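PDB 5L2D: surface-associated protein CshA from Streptococcus gordonii, which binds host fibronectin as a cell-wall-anchored streptococcal adhesin, the portion described here being its non-repetitive domain 2. Local coordinates for residues A[65-75]-A[225-233]; A[172-183]-A[239-248]. All blocks are in the same frame, centred on the assembly; numbering follows the deposited sequence.

Interaction 1 of 2, residues A[65-75]-A[225-233]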
loop_
_atom_site.group_PDB
_atom_site.type_symbol
_atom_site.label_atom_id
_atom_site.label_comp_id
_atom_site.label_asym_id
_atom_site.label_seq_id
_atom_site.Cartn_x
_atom_site.Cartn_y
_atom_site.Cartn_z
ATOM N N PHE A 65 -8.214 -0.762 3.415
ATOM C CA PHE A 65 -7.739 -1.459 4.597
ATOM C C PHE A 65 -8.802 -1.829 5.566
ATOM O O PHE A 65 -8.694 -2.876 6.227
ATOM C CB PHE A 65 -6.761 -0.618 5.354
ATOM C CG PHE A 65 -5.988 -1.367 6.399
ATOM C CD1 PHE A 65 -5.086 -2.321 6.049
ATOM C CD2 PHE A 65 -6.113 -1.060 7.742
ATOM C CE1 PHE A 65 -4.312 -2.964 7.001
ATOM C CE2 PHE A 65 -5.347 -1.708 8.712
ATOM C CZ PHE A 65 -4.441 -2.669 8.333
ATOM N N ASN A 66 -9.824 -0.992 5.686
ATOM C CA ASN A 66 -10.887 -1.294 6.658
ATOM C C ASN A 66 -11.771 -2.508 6.281
ATOM O O ASN A 66 -12.747 -2.830 7.004
ATOM C CB ASN A 66 -11.735 -0.062 6.964
ATOM C CG ASN A 66 -12.205 0.651 5.726
ATOM O OD1 ASN A 66 -11.436 0.842 4.805
ATOM N ND2 ASN A 66 -13.460 1.079 5.710
ATOM N N SER A 67 -11.420 -3.178 5.174
ATOM C CA SER A 67 -12.106 -4.385 4.729
ATOM C C SER A 67 -11.303 -5.622 4.998
ATOM O O SER A 67 -11.795 -6.705 4.733
ATOM C CB SER A 67 -12.382 -4.328 3.236
ATOM O OG SER A 67 -11.205 -4.614 2.517
ATOM N N THR A 68 -10.101 -5.489 5.567
ATOM C CA THR A 68 -9.185 -6.638 5.704
ATOM C C THR A 68 -9.334 -7.444 6.981
ATOM O O THR A 68 -9.817 -6.956 7.982
ATOM C CB THR A 68 -7.703 -6.210 5.680
ATOM O OG1 THR A 68 -7.458 -5.284 6.749
ATOM C CG2 THR A 68 -7.303 -5.631 4.327
ATOM N N GLU A 69 -8.861 -8.680 6.947
ATOM C CA GLU A 69 -8.904 -9.537 8.121
ATOM C C GLU A 69 -8.042 -8.870 9.156
ATOM O O GLU A 69 -8.395 -8.855 10.333
ATOM C CB GLU A 69 -8.362 -10.961 7.844
ATOM C CG GLU A 69 -9.224 -11.803 6.906
ATOM C CD GLU A 69 -10.550 -12.241 7.529
ATOM O OE1 GLU A 69 -10.554 -12.681 8.702
ATOM O OE2 GLU A 69 -11.592 -12.162 6.837
ATOM N N ILE A 70 -6.928 -8.305 8.692
ATOM C CA ILE A 70 -5.958 -7.659 9.568
ATOM C C ILE A 70 -6.617 -6.572 10.387
ATOM O O ILE A 70 -6.481 -6.526 11.625
ATOM C CB ILE A 70 -4.840 -7.013 8.755
ATOM C CG1 ILE A 70 -3.997 -8.102 8.089
ATOM C CG2 ILE A 70 -3.963 -6.143 9.651
ATOM C CD1 ILE A 70 -3.185 -7.611 6.934
ATOM N N TYR A 71 -7.349 -5.714 9.680
ATOM C CA TYR A 71 -8.159 -4.699 10.313
ATOM C C TYR A 71 -9.206 -5.344 11.234
ATOM O O TYR A 71 -9.309 -4.988 12.410
ATOM C CB TYR A 71 -8.829 -3.845 9.242
ATOM C CG TYR A 71 -9.608 -2.694 9.790
ATOM C CD1 TYR A 71 -8.971 -1.513 10.132
ATOM C CD2 TYR A 71 -10.980 -2.794 9.995
ATOM C CE1 TYR A 71 -9.683 -0.444 10.645
ATOM C CE2 TYR A 71 -11.703 -1.733 10.497
ATOM C CZ TYR A 71 -11.052 -0.565 10.819
ATOM O OH TYR A 71 -11.757 0.504 11.309
ATOM N N LYS A 72 -9.950 -6.317 10.711
ATOM C CA LYS A 72 -10.944 -6.980 11.510
ATOM C C LYS A 72 -10.365 -7.432 12.840
ATOM O O LYS A 72 -10.987 -7.167 13.863
ATOM C CB LYS A 72 -11.518 -8.166 10.782
ATOM C CG LYS A 72 -12.709 -8.796 11.480
ATOM C CD LYS A 72 -13.090 -10.100 10.799
ATOM C CE LYS A 72 -14.283 -10.751 11.481
ATOM N NZ LYS A 72 -14.689 -11.985 10.749
ATOM N N LYS A 73 -9.195 -8.089 12.846
ATOM C CA LYS A 73 -8.640 -8.650 14.120
ATOM C C LYS A 73 -8.284 -7.517 15.084
ATOM O O LYS A 73 -8.430 -7.672 16.294
ATOM C CB LYS A 73 -7.444 -9.637 13.945
ATOM N N ARG A 74 -7.843 -6.378 14.540
ATOM C CA ARG A 74 -7.386 -5.220 15.347
ATOM C C ARG A 74 -8.525 -4.543 16.087
ATOM O O ARG A 74 -8.382 -4.116 17.237
ATOM C CB ARG A 74 -6.698 -4.160 14.463
ATOM C CG ARG A 74 -5.194 -4.351 14.255
ATOM C CD ARG A 74 -4.672 -3.565 13.054
ATOM N NE ARG A 74 -3.270 -3.852 12.740
ATOM C CZ ARG A 74 -2.474 -3.065 12.003
ATOM N NH1 ARG A 74 -2.917 -1.919 11.487
ATOM N NH2 ARG A 74 -1.217 -3.430 11.772
ATOM N N VAL A 75 -9.653 -4.447 15.412
ATOM C CA VAL A 75 -10.758 -3.682 15.888
ATOM C C VAL A 75 -11.753 -4.572 16.678
ATOM O O VAL A 75 -12.677 -4.087 17.330
ATOM C CB VAL A 75 -11.386 -3.014 14.662
ATOM C CG1 VAL A 75 -12.392 -3.928 14.000
ATOM C CG2 VAL A 75 -12.014 -1.704 15.033
ATOM N N VAL A 225 -14.485 5.014 10.711
ATOM C CA VAL A 225 -13.330 4.167 10.587
ATOM C C VAL A 225 -12.370 4.460 11.719
ATOM O O VAL A 225 -12.125 5.591 12.042
ATOM C CB VAL A 225 -12.636 4.478 9.275
ATOM C CG1 VAL A 225 -11.421 3.607 9.087
ATOM C CG2 VAL A 225 -13.605 4.315 8.132
ATOM N N ASP A 226 -11.818 3.440 12.335
ATOM C CA ASP A 226 -10.905 3.655 13.435
ATOM C C ASP A 226 -9.501 3.841 12.947
ATOM O O ASP A 226 -8.745 2.911 12.866
ATOM C CB ASP A 226 -10.958 2.489 14.391
ATOM C CG ASP A 226 -10.222 2.761 15.653
ATOM O OD1 ASP A 226 -9.326 3.610 15.642
ATOM O OD2 ASP A 226 -10.537 2.132 16.667
ATOM N N TRP A 227 -9.154 5.068 12.633
ATOM C CA TRP A 227 -7.808 5.382 12.127
ATOM C C TRP A 227 -6.701 5.101 13.133
ATOM O O TRP A 227 -5.538 4.949 12.769
ATOM C CB TRP A 227 -7.753 6.824 11.668
ATOM C CG TRP A 227 -8.987 7.198 10.878
ATOM C CD1 TRP A 227 -10.099 7.820 11.353
ATOM C CD2 TRP A 227 -9.232 6.953 9.479
ATOM N NE1 TRP A 227 -11.027 7.991 10.334
ATOM C CE2 TRP A 227 -10.513 7.471 9.179
ATOM C CE3 TRP A 227 -8.493 6.354 8.456
ATOM C CZ2 TRP A 227 -11.070 7.393 7.916
ATOM C CZ3 TRP A 227 -9.034 6.297 7.210
ATOM C CH2 TRP A 227 -10.323 6.806 6.942
ATOM N N SER A 228 -7.052 5.019 14.408
ATOM C CA SER A 228 -6.079 4.603 15.387
ATOM C C SER A 228 -5.561 3.210 15.027
ATOM O O SER A 228 -4.430 2.845 15.335
ATOM C CB SER A 228 -6.690 4.611 16.797
ATOM O OG SER A 228 -7.430 3.430 17.091
ATOM N N LYS A 229 -6.405 2.425 14.383
ATOM C CA LYS A 229 -6.042 1.052 14.104
ATOM C C LYS A 229 -5.356 0.871 12.768
ATOM O O LYS A 229 -4.903 -0.230 12.503
ATOM C CB LYS A 229 -7.270 0.156 14.144
ATOM C CG LYS A 229 -8.003 0.157 15.463
ATOM C CD LYS A 229 -7.162 -0.456 16.561
ATOM C CE LYS A 229 -7.972 -0.391 17.834
ATOM N NZ LYS A 229 -7.257 -1.081 18.930
ATOM N N TYR A 230 -5.308 1.919 11.932
ATOM C CA TYR A 230 -4.376 1.989 10.787
ATOM C C TYR A 230 -2.900 2.083 11.227
ATOM O O TYR A 230 -1.979 1.625 10.511
ATOM C CB TYR A 230 -4.736 3.138 9.868
ATOM C CG TYR A 230 -5.886 2.899 8.885
ATOM C CD1 TYR A 230 -7.140 2.525 9.288
ATOM C CD2 TYR A 230 -5.697 3.104 7.537
ATOM C CE1 TYR A 230 -8.180 2.319 8.361
ATOM C CE2 TYR A 230 -6.706 2.903 6.606
ATOM C CZ TYR A 230 -7.953 2.516 7.007
ATOM O OH TYR A 230 -8.923 2.366 6.012
ATOM N N LEU A 231 -2.663 2.596 12.429
ATOM C CA LEU A 231 -1.287 2.685 12.956
ATOM C C LEU A 231 -0.801 1.309 13.222
ATOM O O LEU A 231 -1.598 0.461 13.577
ATOM C CB LEU A 231 -1.254 3.485 14.265
ATOM C CG LEU A 231 -1.640 4.942 14.042
ATOM C CD1 LEU A 231 -1.910 5.665 15.331
ATOM C CD2 LEU A 231 -0.552 5.659 13.259
ATOM N N SER A 232 0.477 1.066 13.083
ATOM C CA SER A 232 0.956 -0.250 13.353
ATOM C C SER A 232 1.060 -0.408 14.828
ATOM O O SER A 232 1.395 0.527 15.517
ATOM C CB SER A 232 2.313 -0.462 12.743
ATOM O OG SER A 232 2.882 -1.629 13.252
ATOM N N PRO A 233 0.740 -1.661 15.314
ATOM C CA PRO A 233 0.876 -1.794 16.759
ATOM C C PRO A 233 2.292 -2.108 17.140
ATOM O O PRO A 233 2.575 -2.262 18.300
ATOM C CB PRO A 233 -0.019 -2.957 17.085
ATOM C CG PRO A 233 0.200 -3.866 15.975
ATOM C CD PRO A 233 0.190 -2.985 14.787
#
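Phe-65, Tyr-71 and Tyr-230 form an aromatic cluster. The edge of Phe-65 meets the face of Tyr-230 in a T-shaped pair, centroids 5.1 Å apart and planes at 62°, with Phe-65 CD2 over the middle of the tyrosine ring; Trp-227 CE3 sits over its opposite face. Tyr-71 CE1 closes the group, 3.9 Å from Tyr-230 CE1. Flat side chains suit this place, since each offers both a broad face and a thin edge. The cluster packs helix 69-75 and the 3-10 turn before it against an irregular loop between helix 218-221 and strand 244-250, inside non-repetitive domain 2.

Polar bonds flank the rings. Arg-74, extended from CG to NE, is long enough to carry NH1 to Lys-229 O at 2.8 Å, the oxygen lying 23° out of the guanidinium plane, while Pro-233 CD lies over one guanidinium face, 3.4 Å from NH2. Thr-68 OG1 accepts a bond from Tyr-71 N (3.0 Å), an N-cap bond. At the far end, Asn-66 OD1 is hydrogen-bonded to Asn-139 ND2 and lies 3.2 Å from Tyr-230 OH, a weak, unsettled bond because Asn-139 OD1 is another weak partner of that hydroxyl.

Interaction 2 of 2, residues A[172-183]-A[239-248]; sequences YGIFTTNGEGWE and GLGSQVFGPI
Trp-182 and Phe-245 are brought together by different first torsions: CG of Trp-182 is anti to its carbonyl carbon (chi1 -70°), whereas CG of Phe-245 is anti to the backbone N (chi1 -165°). The latter torsion swings the phenylalanine ring away, so that CB, set by the strand, meets the indole face 4.0 Å from the centroid of the five-membered ring, a CH-pi contact. Thr-177 CG2 lies over the opposite face. Indole NE1 makes weak hydrogen bonds to Gln-243 O and Phe-175 O, so this large apolar side chain also meets backbone oxygens.

The backbones join as antiparallel strands. Phe-175 and Phe-245 are a hydrogen-bonded pair, with Phe-175 N 3.1 Å from Phe-245 O and the return bond from Phe-245 N to Phe-175 O; their rings point the same way, CD2 to CD2. Thr-176 and Val-244, both beta-branched and suited to a strand, form the next, non-hydrogen-bonded pair. Beyond them Thr-177 N donates to Gln-243 O. Pro-247, which lacks an N-H to offer, instead packs its CD 3.9 Å from Ile-174 CG1.

At the other end, Gln-243, extended beyond CG, reaches across to give NE2 to Gly-179 O at 3.3 Å, the oxygen close to its amide plane. Trp-182 N donates to Ser-242 O at 2.7 Å, and Gly-241 N returns a bond to Trp-182 O. Gly-181, with no side chain, lets its CA come close beside the Gly-241 to Ser-242 backbone. Gly-241, with positive phi, suits the type II turn from Gly-239 to Ser-242.

Strand 172-177 also pairs with a strand of the second subunit, and Thr-177 OG1 is hydrogen-bonded to Thr-260 OG1 of that subunit; the contact thus belongs to an antiparallel beta sheet continued across the subunit interface.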
loop_
_atom_site.group_PDB
_atom_site.type_symbol
_atom_site.label_atom_id
_atom_site.label_comp_id
_atom_site.label_asym_id
_atom_site.label_seq_id
_atom_site.Cartn_x
_atom_site.Cartn_y
_atom_site.Cartn_z
ATOM N N TYR A 172 -1.489 7.688 5.610
ATOM C CA TYR A 172 -1.294 6.287 6.047
ATOM C C TYR A 172 -0.886 5.354 4.887
ATOM O O TYR A 172 -1.625 5.228 3.922
ATOM C CB TYR A 172 -2.593 5.780 6.645
ATOM C CG TYR A 172 -3.017 6.398 7.960
ATOM C CD1 TYR A 172 -2.241 6.236 9.096
ATOM C CD2 TYR A 172 -4.224 7.105 8.076
ATOM C CE1 TYR A 172 -2.622 6.780 10.311
ATOM C CE2 TYR A 172 -4.622 7.647 9.298
ATOM C CZ TYR A 172 -3.807 7.483 10.404
ATOM O OH TYR A 172 -4.151 7.972 11.626
ATOM N N GLY A 173 0.285 4.718 4.966
ATOM C CA GLY A 173 0.745 3.815 3.900
ATOM C C GLY A 173 1.158 2.459 4.447
ATOM O O GLY A 173 2.185 2.363 5.108
ATOM N N ILE A 174 0.359 1.417 4.169
ATOM C CA ILE A 174 0.587 0.059 4.719
ATOM C C ILE A 174 0.898 -0.997 3.649
ATOM O O ILE A 174 0.244 -1.044 2.588
ATOM C CB ILE A 174 -0.655 -0.440 5.480
ATOM C CG1 ILE A 174 -1.124 0.621 6.474
ATOM C CG2 ILE A 174 -0.347 -1.769 6.164
ATOM C CD1 ILE A 174 -2.377 0.267 7.258
ATOM N N PHE A 175 1.867 -1.850 3.947
ATOM C CA PHE A 175 2.213 -2.938 3.056
ATOM C C PHE A 175 1.898 -4.313 3.686
ATOM O O PHE A 175 2.338 -4.600 4.783
ATOM C CB PHE A 175 3.696 -2.891 2.742
ATOM C CG PHE A 175 4.177 -1.587 2.188
ATOM C CD1 PHE A 175 4.127 -1.334 0.852
ATOM C CD2 PHE A 175 4.740 -0.636 3.019
ATOM C CE1 PHE A 175 4.594 -0.151 0.350
ATOM C CE2 PHE A 175 5.215 0.554 2.530
ATOM C CZ PHE A 175 5.139 0.792 1.189
ATOM N N THR A 176 1.153 -5.161 2.988
ATOM C CA THR A 176 0.899 -6.529 3.454
ATOM C C THR A 176 1.505 -7.608 2.553
ATOM O O THR A 176 1.598 -7.432 1.346
ATOM C CB THR A 176 -0.575 -6.858 3.477
ATOM O OG1 THR A 176 -1.031 -6.909 2.141
ATOM C CG2 THR A 176 -1.352 -5.844 4.239
ATOM N N THR A 177 1.868 -8.732 3.155
ATOM C CA THR A 177 2.387 -9.868 2.409
ATOM C C THR A 177 1.763 -11.144 2.961
ATOM O O THR A 177 1.170 -11.135 4.054
ATOM C CB THR A 177 3.922 -9.941 2.488
ATOM O OG1 THR A 177 4.416 -11.045 1.727
ATOM C CG2 THR A 177 4.361 -10.103 3.894
ATOM N N ASN A 178 1.855 -12.225 2.180
ATOM C CA ASN A 178 1.511 -13.579 2.676
ATOM C C ASN A 178 2.710 -14.511 2.690
ATOM O O ASN A 178 2.563 -15.696 2.947
ATOM C CB ASN A 178 0.305 -14.222 1.955
ATOM C CG ASN A 178 0.631 -14.751 0.576
ATOM O OD1 ASN A 178 -0.232 -15.229 -0.128
ATOM N ND2 ASN A 178 1.866 -14.678 0.196
ATOM N N GLY A 179 3.883 -13.944 2.436
ATOM C CA GLY A 179 5.143 -14.668 2.394
ATOM C C GLY A 179 5.879 -14.407 3.682
ATOM O O GLY A 179 5.253 -14.109 4.717
ATOM N N GLU A 180 7.204 -14.526 3.629
ATOM C CA GLU A 180 8.031 -14.324 4.835
ATOM C C GLU A 180 7.935 -12.898 5.304
ATOM O O GLU A 180 7.638 -11.989 4.527
ATOM C CB GLU A 180 9.490 -14.732 4.592
ATOM C CG GLU A 180 9.601 -16.232 4.285
ATOM C CD GLU A 180 11.017 -16.754 4.032
ATOM O OE1 GLU A 180 11.970 -16.366 4.753
ATOM O OE2 GLU A 180 11.175 -17.594 3.113
ATOM N N GLY A 181 8.153 -12.712 6.590
ATOM C CA GLY A 181 8.040 -11.393 7.232
ATOM C C GLY A 181 8.964 -10.329 6.644
ATOM O O GLY A 181 10.038 -10.617 6.068
ATOM N N TRP A 182 8.527 -9.084 6.764
ATOM C CA TRP A 182 9.227 -8.008 6.078
ATOM C C TRP A 182 10.661 -7.799 6.629
ATOM O O TRP A 182 10.847 -7.747 7.820
ATOM C CB TRP A 182 8.424 -6.734 6.215
ATOM C CG TRP A 182 7.148 -6.663 5.466
ATOM C CD1 TRP A 182 5.915 -6.633 5.986
ATOM C CD2 TRP A 182 6.995 -6.516 4.062
ATOM N NE1 TRP A 182 4.984 -6.485 4.996
ATOM C CE2 TRP A 182 5.629 -6.421 3.800
ATOM C CE3 TRP A 182 7.887 -6.484 2.996
ATOM C CZ2 TRP A 182 5.118 -6.309 2.522
ATOM C CZ3 TRP A 182 7.389 -6.357 1.724
ATOM C CH2 TRP A 182 6.019 -6.260 1.490
ATOM N N GLU A 183 11.657 -7.710 5.762
ATOM C CA GLU A 183 13.007 -7.274 6.171
ATOM C C GLU A 183 13.382 -5.935 5.502
ATOM O O GLU A 183 12.931 -5.615 4.404
ATOM C CB GLU A 183 14.061 -8.349 5.915
ATOM C CG GLU A 183 13.622 -9.394 4.906
ATOM C CD GLU A 183 14.565 -10.575 4.773
ATOM O OE1 GLU A 183 14.099 -11.612 4.231
ATOM O OE2 GLU A 183 15.744 -10.463 5.197
ATOM N N GLY A 239 6.836 -3.012 12.053
ATOM C CA GLY A 239 6.318 -4.329 11.663
ATOM C C GLY A 239 7.288 -5.261 10.953
ATOM O O GLY A 239 6.853 -6.163 10.267
ATOM N N LEU A 240 8.593 -5.060 11.093
ATOM C CA LEU A 240 9.551 -5.970 10.482
ATOM C C LEU A 240 9.481 -7.263 11.251
ATOM O O LEU A 240 9.055 -7.274 12.428
ATOM C CB LEU A 240 10.965 -5.417 10.551
ATOM C CG LEU A 240 11.189 -4.104 9.784
ATOM C CD1 LEU A 240 12.573 -3.536 10.078
ATOM C CD2 LEU A 240 11.043 -4.327 8.294
ATOM N N GLY A 241 9.859 -8.356 10.578
ATOM C CA GLY A 241 9.569 -9.721 11.068
ATOM C C GLY A 241 8.123 -10.196 10.893
ATOM O O GLY A 241 7.815 -11.392 11.080
ATOM N N SER A 242 7.234 -9.280 10.505
ATOM C CA SER A 242 5.844 -9.587 10.370
ATOM C C SER A 242 5.393 -9.388 8.962
ATOM O O SER A 242 6.172 -9.060 8.069
ATOM C CB SER A 242 5.037 -8.723 11.298
ATOM O OG SER A 242 4.474 -7.629 10.632
ATOM N N GLN A 243 4.113 -9.608 8.773
ATOM C CA GLN A 243 3.523 -9.583 7.475
ATOM C C GLN A 243 2.892 -8.255 7.163
ATOM O O GLN A 243 2.359 -8.065 6.084
ATOM C CB GLN A 243 2.451 -10.666 7.403
ATOM C CG GLN A 243 3.016 -12.078 7.394
ATOM C CD GLN A 243 1.963 -13.080 7.006
ATOM O OE1 GLN A 243 0.791 -12.921 7.381
ATOM N NE2 GLN A 243 2.350 -14.087 6.210
ATOM N N VAL A 244 2.873 -7.354 8.118
ATOM C CA VAL A 244 2.337 -6.052 7.831
ATOM C C VAL A 244 3.234 -4.946 8.358
ATOM O O VAL A 244 3.419 -4.793 9.583
ATOM C CB VAL A 244 0.842 -5.913 8.194
ATOM C CG1 VAL A 244 0.423 -6.962 9.149
ATOM C CG2 VAL A 244 0.502 -4.547 8.719
ATOM N N PHE A 245 3.785 -4.202 7.381
ATOM C CA PHE A 245 4.651 -3.052 7.621
ATOM C C PHE A 245 3.826 -1.807 7.598
ATOM O O PHE A 245 3.442 -1.315 6.540
ATOM C CB PHE A 245 5.669 -2.984 6.579
ATOM C CG PHE A 245 6.763 -2.100 6.918
ATOM C CD1 PHE A 245 7.519 -2.353 8.032
ATOM C CD2 PHE A 245 7.088 -1.026 6.093
ATOM C CE1 PHE A 245 8.594 -1.535 8.336
ATOM C CE2 PHE A 245 8.155 -0.215 6.387
ATOM C CZ PHE A 245 8.912 -0.462 7.511
ATOM N N GLY A 246 3.474 -1.395 8.825
ATOM C CA GLY A 246 2.286 -0.560 9.132
ATOM C C GLY A 246 2.887 0.725 8.763
ATOM O O GLY A 246 4.070 0.698 8.399
ATOM N N PRO A 247 2.122 1.816 8.849
ATOM C CA PRO A 247 2.472 3.160 8.369
ATOM C C PRO A 247 3.743 3.787 9.000
ATOM O O PRO A 247 3.811 3.946 10.219
ATOM C CB PRO A 247 1.243 3.983 8.738
ATOM C CG PRO A 247 0.687 3.300 9.932
ATOM C CD PRO A 247 0.875 1.836 9.628
ATOM N N ILE A 248 4.736 4.091 8.160
ATOM C CA ILE A 248 5.880 4.925 8.542
ATOM C C ILE A 248 5.801 6.379 8.048
ATOM O O ILE A 248 4.943 6.758 7.254
ATOM C CB ILE A 248 7.193 4.401 7.971
ATOM C CG1 ILE A 248 7.117 4.259 6.442
ATOM C CG2 ILE A 248 7.557 3.124 8.664
ATOM C CD1 ILE A 248 8.430 4.499 5.728
#

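How the interactions relate
Interactions 1 and 2 are neighbours, their centres about 13 Å apart, and both are partly buried, with more exposed residues toward the turns of interaction 2. They meet where Pro-247 packs against the backbone around Tyr-230 and where Ile-174 touches both Phe-65 and the loop. Helix 69-75 lies against the sheet of interaction 2, with Ile-70 on Thr-176 and Arg-74 on Val-244. Interaction 1 joins a helix to a loop mainly through side chains, with aromatic packing and isolated polar bonds; interaction 2 relies chiefly on repeated backbone bonds. Both touch the second subunit, 65-75 through Phe-65 on its Tyr-269, 172-183 by beta pairing.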